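Local coordinates for Tat-secreted protein Rv2525c (Mycobacterium tuberculosis, PDB 4PMQ) that may function as a peptidoglycan hydrolase with glycosidase activity, and shows esterase activity in vitro toward p-nitrophenyl esters, with a preference for the butyrate, at residues R89-H94 with H135-V140; D148-D153 with S157-H162; G169-A174 with Q196-Q201. All coordinates share one frame; numbering follows the deposited sequence.

Interaction 1 of 3, residues R89-H94 with H135-V140; sequences RGSELH and HQRTGV. With TLA (L(+)-tartaric acid), chain C.
Helix 79-96 of the TIM-barrel-like domain meets, through S91 and H94, the side chain of R137, the residue that leads into strand 138-142. H94 and R137 approach from opposite directions: H94 CD2 lies 3.2 Å from R137 NH2, near the guanidinium plane and at its edge, with ring and guanidinium planes 54° apart. The imidazole is held by S64 OG at ND1 and by P100 O at NE2. A bend at chi3 (72°) brings the R137 guanidinium edge within reach of several partners: NE bonds to A103 O, and NH1 gives a hydrogen bond of 2.8 Å (157° at the hydrogen) to O2 of a tartrate, probably from the crystallisation liquor. The site is at the N-terminal end of strand 138-142, whereas the active sites of TIM barrels lie at the C-terminal ends of the strands. R137 NH2 donates to water 1 at 3.0 Å, and S91 OG stands 2.9 Å from the same water, which thereby joins helix to arginine. S91 OG also lies 2.8 Å from both tartrate O4 and tartrate O41. The tartrate is also hydrogen-bonded to V132 O and I133 O, at the end of helix 115-133.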
loop_
_atom_site.group_PDB
_atom_site.type_symbol
_atom_site.label_atom_id
_atom_site.label_comp_id
_atom_site.label_asym_id
_atom_site.label_seq_id
_atom_site.Cartn_x
_atom_site.Cartn_y
_atom_site.Cartn_z
ATOM N N ARG A 89 -11.137 -5.001 7.812
ATOM C CA ARG A 89 -10.584 -6.212 7.210
ATOM C C ARG A 89 -9.061 -6.107 7.079
ATOM O O ARG A 89 -8.337 -7.025 7.483
ATOM C CB ARG A 89 -11.266 -6.497 5.869
ATOM C CG ARG A 89 -10.865 -7.834 5.261
ATOM C CD ARG A 89 -11.141 -9.023 6.198
ATOM N NE ARG A 89 -10.775 -10.272 5.538
ATOM C CZ ARG A 89 -10.542 -11.427 6.154
ATOM N NH1 ARG A 89 -10.612 -11.510 7.477
ATOM N NH2 ARG A 89 -10.236 -12.509 5.450
ATOM N N GLY A 90 -8.587 -4.958 6.622
ATOM C CA GLY A 90 -7.151 -4.724 6.526
ATOM C C GLY A 90 -6.469 -4.850 7.878
ATOM O O GLY A 90 -5.464 -5.555 8.010
ATOM N N SER A 91 -7.102 -4.294 8.931
ATOM C CA SER A 91 -6.543 -4.377 10.281
ATOM C C SER A 91 -6.448 -5.847 10.739
ATOM O O SER A 91 -5.434 -6.278 11.289
ATOM C CB SER A 91 -7.396 -3.575 11.258
ATOM O OG SER A 91 -6.743 -3.576 12.513
ATOM N N GLU A 92 -7.504 -6.622 10.450
ATOM C CA GLU A 92 -7.607 -8.030 10.834
ATOM C C GLU A 92 -6.513 -8.855 10.118
ATOM O O GLU A 92 -5.830 -9.668 10.769
ATOM C CB GLU A 92 -9.014 -8.532 10.456
ATOM C CG GLU A 92 -9.338 -9.919 10.976
ATOM C CD GLU A 92 -10.679 -10.488 10.542
ATOM O OE1 GLU A 92 -11.353 -9.879 9.676
ATOM O OE2 GLU A 92 -11.019 -11.591 11.027
ATOM N N LEU A 93 -6.348 -8.624 8.804
ATOM C CA LEU A 93 -5.367 -9.369 8.012
ATOM C C LEU A 93 -3.951 -8.963 8.384
ATOM O O LEU A 93 -3.066 -9.819 8.391
ATOM C CB LEU A 93 -5.618 -9.245 6.502
ATOM C CG LEU A 93 -6.921 -9.946 6.053
ATOM C CD1 LEU A 93 -7.227 -9.630 4.612
ATOM C CD2 LEU A 93 -6.841 -11.504 6.269
ATOM N N HIS A 94 -3.736 -7.669 8.681
ATOM C CA HIS A 94 -2.414 -7.199 9.105
ATOM C C HIS A 94 -2.056 -7.942 10.410
ATOM O O HIS A 94 -0.980 -8.532 10.495
ATOM C CB HIS A 94 -2.478 -5.672 9.308
ATOM C CG HIS A 94 -1.250 -5.064 9.891
ATOM N ND1 HIS A 94 -0.220 -4.610 9.085
ATOM C CD2 HIS A 94 -0.973 -4.745 11.179
ATOM C CE1 HIS A 94 0.673 -4.076 9.900
ATOM N NE2 HIS A 94 0.263 -4.135 11.177
ATOM N N HIS A 135 -5.411 7.946 12.891
ATOM C CA HIS A 135 -4.699 8.868 12.019
ATOM C C HIS A 135 -3.240 8.415 11.831
ATOM O O HIS A 135 -2.752 8.367 10.691
ATOM C CB HIS A 135 -4.739 10.269 12.629
ATOM C CG HIS A 135 -3.887 11.261 11.894
ATOM N ND1 HIS A 135 -4.276 11.766 10.665
ATOM C CD2 HIS A 135 -2.725 11.849 12.267
ATOM C CE1 HIS A 135 -3.319 12.613 10.303
ATOM N NE2 HIS A 135 -2.367 12.705 11.239
ATOM N N GLN A 136 -2.548 8.102 12.943
ATOM C CA GLN A 136 -1.122 7.733 12.877
ATOM C C GLN A 136 -0.861 6.451 12.047
ATOM O O GLN A 136 0.249 6.283 11.533
ATOM C CB GLN A 136 -0.547 7.579 14.286
ATOM C CG GLN A 136 -0.196 8.937 14.879
ATOM C CD GLN A 136 0.565 8.832 16.188
ATOM O OE1 GLN A 136 1.531 8.076 16.324
ATOM N NE2 GLN A 136 0.179 9.626 17.167
ATOM N N ARG A 137 -1.875 5.582 11.899
ATOM C CA ARG A 137 -1.722 4.331 11.157
ATOM C C ARG A 137 -2.255 4.409 9.734
ATOM O O ARG A 137 -2.148 3.434 9.008
ATOM C CB ARG A 137 -2.473 3.185 11.869
ATOM C CG ARG A 137 -1.884 2.785 13.209
ATOM C CD ARG A 137 -2.520 1.455 13.641
ATOM N NE ARG A 137 -2.011 0.343 12.824
ATOM C CZ ARG A 137 -2.588 -0.855 12.740
ATOM N NH1 ARG A 137 -3.741 -1.090 13.352
ATOM N NH2 ARG A 137 -2.036 -1.813 12.003
ATOM N N THR A 138 -2.841 5.547 9.336
ATOM C CA THR A 138 -3.461 5.634 8.029
ATOM C C THR A 138 -2.429 6.054 6.988
ATOM O O THR A 138 -1.950 7.187 7.004
ATOM C CB THR A 138 -4.689 6.568 8.094
ATOM O OG1 THR A 138 -5.639 5.984 9.000
ATOM C CG2 THR A 138 -5.381 6.732 6.726
ATOM N N GLY A 139 -2.165 5.145 6.052
ATOM C CA GLY A 139 -1.299 5.424 4.917
ATOM C C GLY A 139 -2.162 5.611 3.686
ATOM O O GLY A 139 -3.293 5.105 3.608
ATOM N N VAL A 140 -1.621 6.322 2.690
ATOM C CA VAL A 140 -2.358 6.554 1.456
ATOM C C VAL A 140 -1.453 6.290 0.262
ATOM O O VAL A 140 -0.423 6.957 0.137
ATOM C CB VAL A 140 -2.940 8.012 1.381
ATOM C CG1 VAL A 140 -3.861 8.174 0.157
ATOM C CG2 VAL A 140 -3.710 8.377 2.656
HETATM O O1 TLA C . -5.367 1.983 17.213
HETATM O O11 TLA C . -5.670 0.326 18.681
HETATM C C1 TLA C . -5.544 0.816 17.467
HETATM C C2 TLA C . -5.618 -0.216 16.347
HETATM O O2 TLA C . -5.410 0.414 15.096
HETATM C C3 TLA C . -6.973 -0.932 16.341
HETATM O O3 TLA C . -8.037 0.005 16.258
HETATM C C4 TLA C . -6.994 -1.915 15.177
HETATM O O4 TLA C . -7.901 -1.674 14.276
HETATM O O41 TLA C . -6.228 -2.867 15.146
HETATM O O HOH W 1 -3.869 -4.010 12.806
#

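Interaction 2 of 3, residues D148-D153 with S157-H162; sequences DWAVND and SYFWQH
V151 has CG1 anti to the backbone nitrogen (chi1 169°) and CG2 anti to the carbonyl carbon, while F159 carries its ring anti to the carbonyl carbon (chi1 -58°); these settings bring V151 CG2 onto one face of the F159 ring. The methyl stands 3.9 Å from the ring centroid and 19° off the ring normal, a CH-pi contact. It is shifted toward the rim, with V151 CG2 at 3.7 Å from both F159 CZ and F159 CE2. On the preceding residue of the helix, A150 CB comes to 4.1 Å from F159 CE1, obliquely to the ring. The phenyl thus reaches from strand 158-161 to two successive residues of helix 144-153, and I147 of the same helix also touches it. These elements belong to one beta-alpha-beta crossover of the TIM-barrel-like domain, in which strand 138-142 passes through helix 144-153 into the neighbouring parallel strand 158-161. A174, from the loop ahead of strand 177-181, touches V151 as well, near the exposed margin of the contact, whereas A150 and F159 are buried. Between these two segments the union is wholly apolar: only methyl and ring carbons meet, so helix and strand are fitted together by shape and dispersion forces, and none of the three side chains brings a polar group that would need a partner.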
loop_
_atom_site.group_PDB
_atom_site.type_symbol
_atom_site.label_atom_id
_atom_site.label_comp_id
_atom_site.label_asym_id
_atom_site.label_seq_id
_atom_site.Cartn_x
_atom_site.Cartn_y
_atom_site.Cartn_z
ATOM N N ASP A 148 -1.210 15.607 -2.193
ATOM C CA ASP A 148 -1.206 17.004 -1.746
ATOM C C ASP A 148 -2.550 17.407 -1.129
ATOM O O ASP A 148 -2.592 18.096 -0.098
ATOM C CB ASP A 148 -0.838 17.974 -2.871
ATOM C CG ASP A 148 -0.216 19.187 -2.227
ATOM O OD1 ASP A 148 0.982 19.118 -1.880
ATOM O OD2 ASP A 148 -0.950 20.181 -1.988
ATOM N N TRP A 149 -3.647 16.960 -1.746
ATOM C CA TRP A 149 -4.958 17.300 -1.187
ATOM C C TRP A 149 -5.105 16.738 0.223
ATOM O O TRP A 149 -5.569 17.456 1.126
ATOM C CB TRP A 149 -6.085 16.752 -2.059
ATOM C CG TRP A 149 -6.261 17.392 -3.400
ATOM C CD1 TRP A 149 -6.164 18.719 -3.699
ATOM C CD2 TRP A 149 -6.796 16.754 -4.579
ATOM N NE1 TRP A 149 -6.535 18.936 -5.018
ATOM C CE2 TRP A 149 -6.940 17.749 -5.569
ATOM C CE3 TRP A 149 -7.177 15.437 -4.884
ATOM C CZ2 TRP A 149 -7.412 17.460 -6.859
ATOM C CZ3 TRP A 149 -7.652 15.155 -6.161
ATOM C CH2 TRP A 149 -7.694 16.147 -7.149
ATOM N N ALA A 150 -4.677 15.464 0.416
ATOM C CA ALA A 150 -4.755 14.761 1.719
ATOM C C ALA A 150 -3.856 15.459 2.764
ATOM O O ALA A 150 -4.298 15.710 3.887
ATOM C CB ALA A 150 -4.363 13.314 1.546
ATOM N N VAL A 151 -2.618 15.796 2.381
ATOM C CA VAL A 151 -1.706 16.500 3.289
ATOM C C VAL A 151 -2.329 17.835 3.718
ATOM O O VAL A 151 -2.345 18.171 4.911
ATOM C CB VAL A 151 -0.315 16.721 2.656
ATOM C CG1 VAL A 151 0.533 17.686 3.498
ATOM C CG2 VAL A 151 0.399 15.396 2.468
ATOM N N ASN A 152 -2.844 18.589 2.738
ATOM C CA ASN A 152 -3.454 19.894 2.981
ATOM C C ASN A 152 -4.688 19.780 3.923
ATOM O O ASN A 152 -4.989 20.720 4.669
ATOM C CB ASN A 152 -3.841 20.522 1.648
ATOM C CG ASN A 152 -4.174 21.982 1.759
ATOM O OD1 ASN A 152 -3.478 22.742 2.415
ATOM N ND2 ASN A 152 -5.258 22.404 1.135
ATOM N N ASP A 153 -5.410 18.638 3.873
ATOM C CA ASP A 153 -6.571 18.373 4.740
ATOM C C ASP A 153 -6.216 17.690 6.066
ATOM O O ASP A 153 -7.117 17.434 6.874
ATOM C CB ASP A 153 -7.603 17.526 4.021
ATOM C CG ASP A 153 -8.358 18.317 2.961
ATOM O OD1 ASP A 153 -8.426 19.569 3.086
ATOM O OD2 ASP A 153 -8.955 17.683 2.060
ATOM N N SER A 157 -1.181 9.823 7.495
ATOM C CA SER A 157 0.123 10.117 8.101
ATOM C C SER A 157 1.274 9.644 7.224
ATOM O O SER A 157 2.399 10.111 7.392
ATOM C CB SER A 157 0.227 9.471 9.486
ATOM O OG SER A 157 -0.639 10.148 10.387
ATOM N N TYR A 158 1.012 8.642 6.359
ATOM C CA TYR A 158 2.036 8.072 5.469
ATOM C C TYR A 158 1.548 8.178 4.040
ATOM O O TYR A 158 0.360 7.996 3.756
ATOM C CB TYR A 158 2.336 6.615 5.818
ATOM C CG TYR A 158 3.072 6.438 7.132
ATOM C CD1 TYR A 158 4.459 6.390 7.166
ATOM C CD2 TYR A 158 2.373 6.252 8.332
ATOM C CE1 TYR A 158 5.153 6.216 8.364
ATOM C CE2 TYR A 158 3.059 6.101 9.547
ATOM C CZ TYR A 158 4.452 6.057 9.546
ATOM O OH TYR A 158 5.189 5.860 10.691
ATOM N N PHE A 159 2.492 8.467 3.114
ATOM C CA PHE A 159 2.109 8.692 1.727
ATOM C C PHE A 159 3.016 7.903 0.782
ATOM O O PHE A 159 4.241 7.956 0.883
ATOM C CB PHE A 159 2.173 10.210 1.447
ATOM C CG PHE A 159 1.261 10.970 2.383
ATOM C CD1 PHE A 159 -0.122 10.939 2.207
ATOM C CD2 PHE A 159 1.771 11.609 3.511
ATOM C CE1 PHE A 159 -0.975 11.573 3.112
ATOM C CE2 PHE A 159 0.910 12.241 4.428
ATOM C CZ PHE A 159 -0.458 12.206 4.226
ATOM N N TRP A 160 2.401 7.157 -0.124
ATOM C CA TRP A 160 3.112 6.326 -1.092
ATOM C C TRP A 160 2.660 6.765 -2.460
ATOM O O TRP A 160 1.488 6.594 -2.808
ATOM C CB TRP A 160 2.791 4.837 -0.820
ATOM C CG TRP A 160 3.312 3.857 -1.831
ATOM C CD1 TRP A 160 4.304 4.050 -2.751
ATOM C CD2 TRP A 160 2.875 2.499 -1.986
ATOM N NE1 TRP A 160 4.505 2.898 -3.482
ATOM C CE2 TRP A 160 3.639 1.929 -3.031
ATOM C CE3 TRP A 160 1.932 1.698 -1.318
ATOM C CZ2 TRP A 160 3.417 0.627 -3.498
ATOM C CZ3 TRP A 160 1.704 0.413 -1.786
ATOM C CH2 TRP A 160 2.470 -0.127 -2.834
ATOM N N GLN A 161 3.562 7.446 -3.190
ATOM C CA GLN A 161 3.183 8.025 -4.466
ATOM C C GLN A 161 3.158 7.039 -5.610
ATOM O O GLN A 161 4.141 6.303 -5.801
ATOM C CB GLN A 161 4.141 9.170 -4.834
ATOM C CG GLN A 161 3.762 9.847 -6.165
ATOM C CD GLN A 161 4.765 10.928 -6.507
ATOM O OE1 GLN A 161 5.232 11.633 -5.615
ATOM N NE2 GLN A 161 5.162 11.019 -7.775
ATOM N N HIS A 162 2.079 7.095 -6.426
ATOM C CA HIS A 162 2.035 6.399 -7.730
ATOM C C HIS A 162 2.062 7.479 -8.815
ATOM O O HIS A 162 1.802 8.649 -8.531
ATOM C CB HIS A 162 0.894 5.393 -7.927
ATOM C CG HIS A 162 -0.498 5.941 -7.986
ATOM N ND1 HIS A 162 -0.958 6.667 -9.091
ATOM C CD2 HIS A 162 -1.537 5.723 -7.148
ATOM C CE1 HIS A 162 -2.251 6.873 -8.877
ATOM N NE2 HIS A 162 -2.649 6.326 -7.724
#

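Interaction 3 of 3, residues G169-A174 with Q196-Q201; sequences GYTHPA and QILKPQ
T171 and L198 reach toward each other tip to tip, and K199 extends alongside to the backbone of P173 and A174. T171 has CG2 anti to its backbone nitrogen, with OG1 beside that nitrogen (chi1 -63°). The rotamer splits the threonine between two partners: CG2 presses on L198 CD1 at 3.5 Å, tighter than usual van der Waals contact, with L198 CD2 farther from T171 CG2 at 4.0 Å, while OG1 stands by water 2. That water lies 3.2 Å from T171 OG1 and donates to Q196 OE1, a second, solvent-mediated tie between the segments. K199 is extended through chi2 and chi3 and then bends at its last torsion (chi4 -60°), which swings the ammonium group to P173. Its NZ donates to P173 O at 2.9 Å; the C=O...N angle is 156° and the donor is tilted somewhat out of the carbonyl plane. The next carbon, K199 CE, lies 3.4 Å from P173 O and 3.5 Å from A174 O. The receiving turn is kept in shape by H172: A174 N donates to H172 ND1 at 2.9 Å, nearly in the ring plane, while P173 CD packs over one face of the imidazole. H172 NE2 pairs with OD1 of D148 on helix 144-153, and H172 N with OE1 of Q161, so the loop is also fastened from its other flank. L198 is joined through its backbone to H176, just ahead of strand 177-181. Segment 169-174 belongs to a link without a helix between the parallel strands 158-161 and 177-181, a departure from the regular helix-bearing crossovers of a TIM barrel; here it packs against the residues just after the antiparallel strand 190-197.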
loop_
_atom_site.group_PDB
_atom_site.type_symbol
_atom_site.label_atom_id
_atom_site.label_comp_id
_atom_site.label_asym_id
_atom_site.label_seq_id
_atom_site.Cartn_x
_atom_site.Cartn_y
_atom_site.Cartn_z
ATOM N N GLY A 169 8.593 12.851 -13.730
ATOM C CA GLY A 169 9.843 12.989 -12.986
ATOM C C GLY A 169 9.740 13.582 -11.598
ATOM O O GLY A 169 10.770 13.834 -10.957
ATOM N N TYR A 170 8.496 13.798 -11.112
ATOM C CA TYR A 170 8.265 14.442 -9.815
ATOM C C TYR A 170 8.125 13.465 -8.657
ATOM O O TYR A 170 7.422 12.464 -8.759
ATOM C CB TYR A 170 6.967 15.277 -9.894
ATOM C CG TYR A 170 6.621 16.051 -8.634
ATOM C CD1 TYR A 170 7.384 17.152 -8.233
ATOM C CD2 TYR A 170 5.489 15.737 -7.890
ATOM C CE1 TYR A 170 7.031 17.911 -7.113
ATOM C CE2 TYR A 170 5.158 16.450 -6.736
ATOM C CZ TYR A 170 5.920 17.547 -6.360
ATOM O OH TYR A 170 5.544 18.300 -5.280
ATOM N N THR A 171 8.695 13.853 -7.498
ATOM C CA THR A 171 8.487 13.112 -6.268
ATOM C C THR A 171 7.898 14.107 -5.261
ATOM O O THR A 171 8.578 15.087 -4.930
ATOM C CB THR A 171 9.795 12.470 -5.789
ATOM O OG1 THR A 171 10.236 11.531 -6.772
ATOM C CG2 THR A 171 9.625 11.739 -4.465
ATOM N N HIS A 172 6.695 13.812 -4.694
ATOM C CA HIS A 172 6.104 14.727 -3.712
ATOM C C HIS A 172 6.996 14.814 -2.473
ATOM O O HIS A 172 7.414 13.769 -1.990
ATOM C CB HIS A 172 4.673 14.288 -3.311
ATOM C CG HIS A 172 3.902 15.367 -2.626
ATOM N ND1 HIS A 172 4.156 15.720 -1.316
ATOM C CD2 HIS A 172 2.932 16.176 -3.113
ATOM C CE1 HIS A 172 3.343 16.728 -1.055
ATOM N NE2 HIS A 172 2.582 17.023 -2.098
ATOM N N PRO A 173 7.306 16.035 -1.963
ATOM C CA PRO A 173 8.195 16.150 -0.781
ATOM C C PRO A 173 7.628 15.516 0.493
ATOM O O PRO A 173 8.385 15.317 1.446
ATOM C CB PRO A 173 8.370 17.670 -0.605
ATOM C CG PRO A 173 7.204 18.277 -1.276
ATOM C CD PRO A 173 6.901 17.368 -2.449
ATOM N N ALA A 174 6.322 15.227 0.541
ATOM C CA ALA A 174 5.731 14.593 1.733
ATOM C C ALA A 174 5.748 13.052 1.638
ATOM O O ALA A 174 5.478 12.383 2.642
ATOM C CB ALA A 174 4.293 15.065 1.926
ATOM N N GLN A 196 10.763 3.208 -4.328
ATOM C CA GLN A 196 11.905 3.847 -3.648
ATOM C C GLN A 196 11.478 4.349 -2.277
ATOM O O GLN A 196 10.414 4.951 -2.135
ATOM C CB GLN A 196 12.419 5.022 -4.485
ATOM C CG GLN A 196 13.091 4.552 -5.769
ATOM C CD GLN A 196 13.816 5.642 -6.529
ATOM O OE1 GLN A 196 13.495 6.840 -6.451
ATOM N NE2 GLN A 196 14.792 5.229 -7.318
ATOM N N ILE A 197 12.307 4.098 -1.269
ATOM C CA ILE A 197 12.114 4.610 0.082
ATOM C C ILE A 197 12.693 6.047 0.110
ATOM O O ILE A 197 13.857 6.266 -0.280
ATOM C CB ILE A 197 12.813 3.691 1.112
ATOM C CG1 ILE A 197 12.221 2.261 1.086
ATOM C CG2 ILE A 197 12.766 4.329 2.517
ATOM C CD1 ILE A 197 13.157 1.243 1.846
ATOM N N LEU A 198 11.898 7.002 0.601
ATOM C CA LEU A 198 12.298 8.406 0.623
ATOM C C LEU A 198 12.558 8.974 1.998
ATOM O O LEU A 198 13.230 10.010 2.120
ATOM C CB LEU A 198 11.185 9.237 -0.008
ATOM C CG LEU A 198 10.845 8.844 -1.465
ATOM C CD1 LEU A 198 9.519 9.424 -1.859
ATOM C CD2 LEU A 198 11.982 9.228 -2.424
ATOM N N LYS A 199 11.936 8.374 3.015
ATOM C CA LYS A 199 12.073 8.848 4.393
ATOM C C LYS A 199 12.440 7.663 5.298
ATOM O O LYS A 199 11.996 6.528 5.040
ATOM C CB LYS A 199 10.782 9.535 4.860
ATOM C CG LYS A 199 10.432 10.781 4.032
ATOM C CD LYS A 199 9.196 11.520 4.531
ATOM C CE LYS A 199 8.794 12.668 3.597
ATOM N NZ LYS A 199 9.836 13.708 3.440
ATOM N N PRO A 200 13.240 7.908 6.353
ATOM C CA PRO A 200 13.701 6.777 7.191
ATOM C C PRO A 200 12.590 6.048 7.947
ATOM O O PRO A 200 12.715 4.842 8.159
ATOM C CB PRO A 200 14.722 7.399 8.145
ATOM C CG PRO A 200 14.487 8.907 8.090
ATOM C CD PRO A 200 13.902 9.185 6.717
ATOM N N GLN A 201 11.522 6.769 8.342
ATOM C CA GLN A 201 10.341 6.168 8.980
ATOM C C GLN A 201 9.252 6.096 7.904
ATOM O O GLN A 201 8.620 7.117 7.606
ATOM C CB GLN A 201 9.880 6.954 10.213
ATOM C CG GLN A 201 10.824 6.764 11.415
ATOM C CD GLN A 201 10.781 5.329 11.908
ATOM O OE1 GLN A 201 9.709 4.736 12.059
ATOM N NE2 GLN A 201 11.936 4.759 12.179
HETATM O O HOH W 2 11.516 8.699 -5.947
#

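How the interactions relate
All three contacts reach the same curved sheet, but they differ in burial and chemistry. Interaction 2 is the buried, purely apolar one, interaction 3 lies at the surface and mixes a tight methyl contact with a lysine-to-carbonyl bond, and interaction 1 is partly buried, polar, and shared with tartrate and water. Interactions 1 and 2 are joined directly: strands 138-142 and 158-161 are neighbours, and S157 OG and N probably bond to H135 O and T138 O. Interaction 2 also borders interaction 3, each of its segments supplying a polar partner to the loop 169-174. Interactions 1 and 3 do not touch; their nearest atoms are about 8 Å apart.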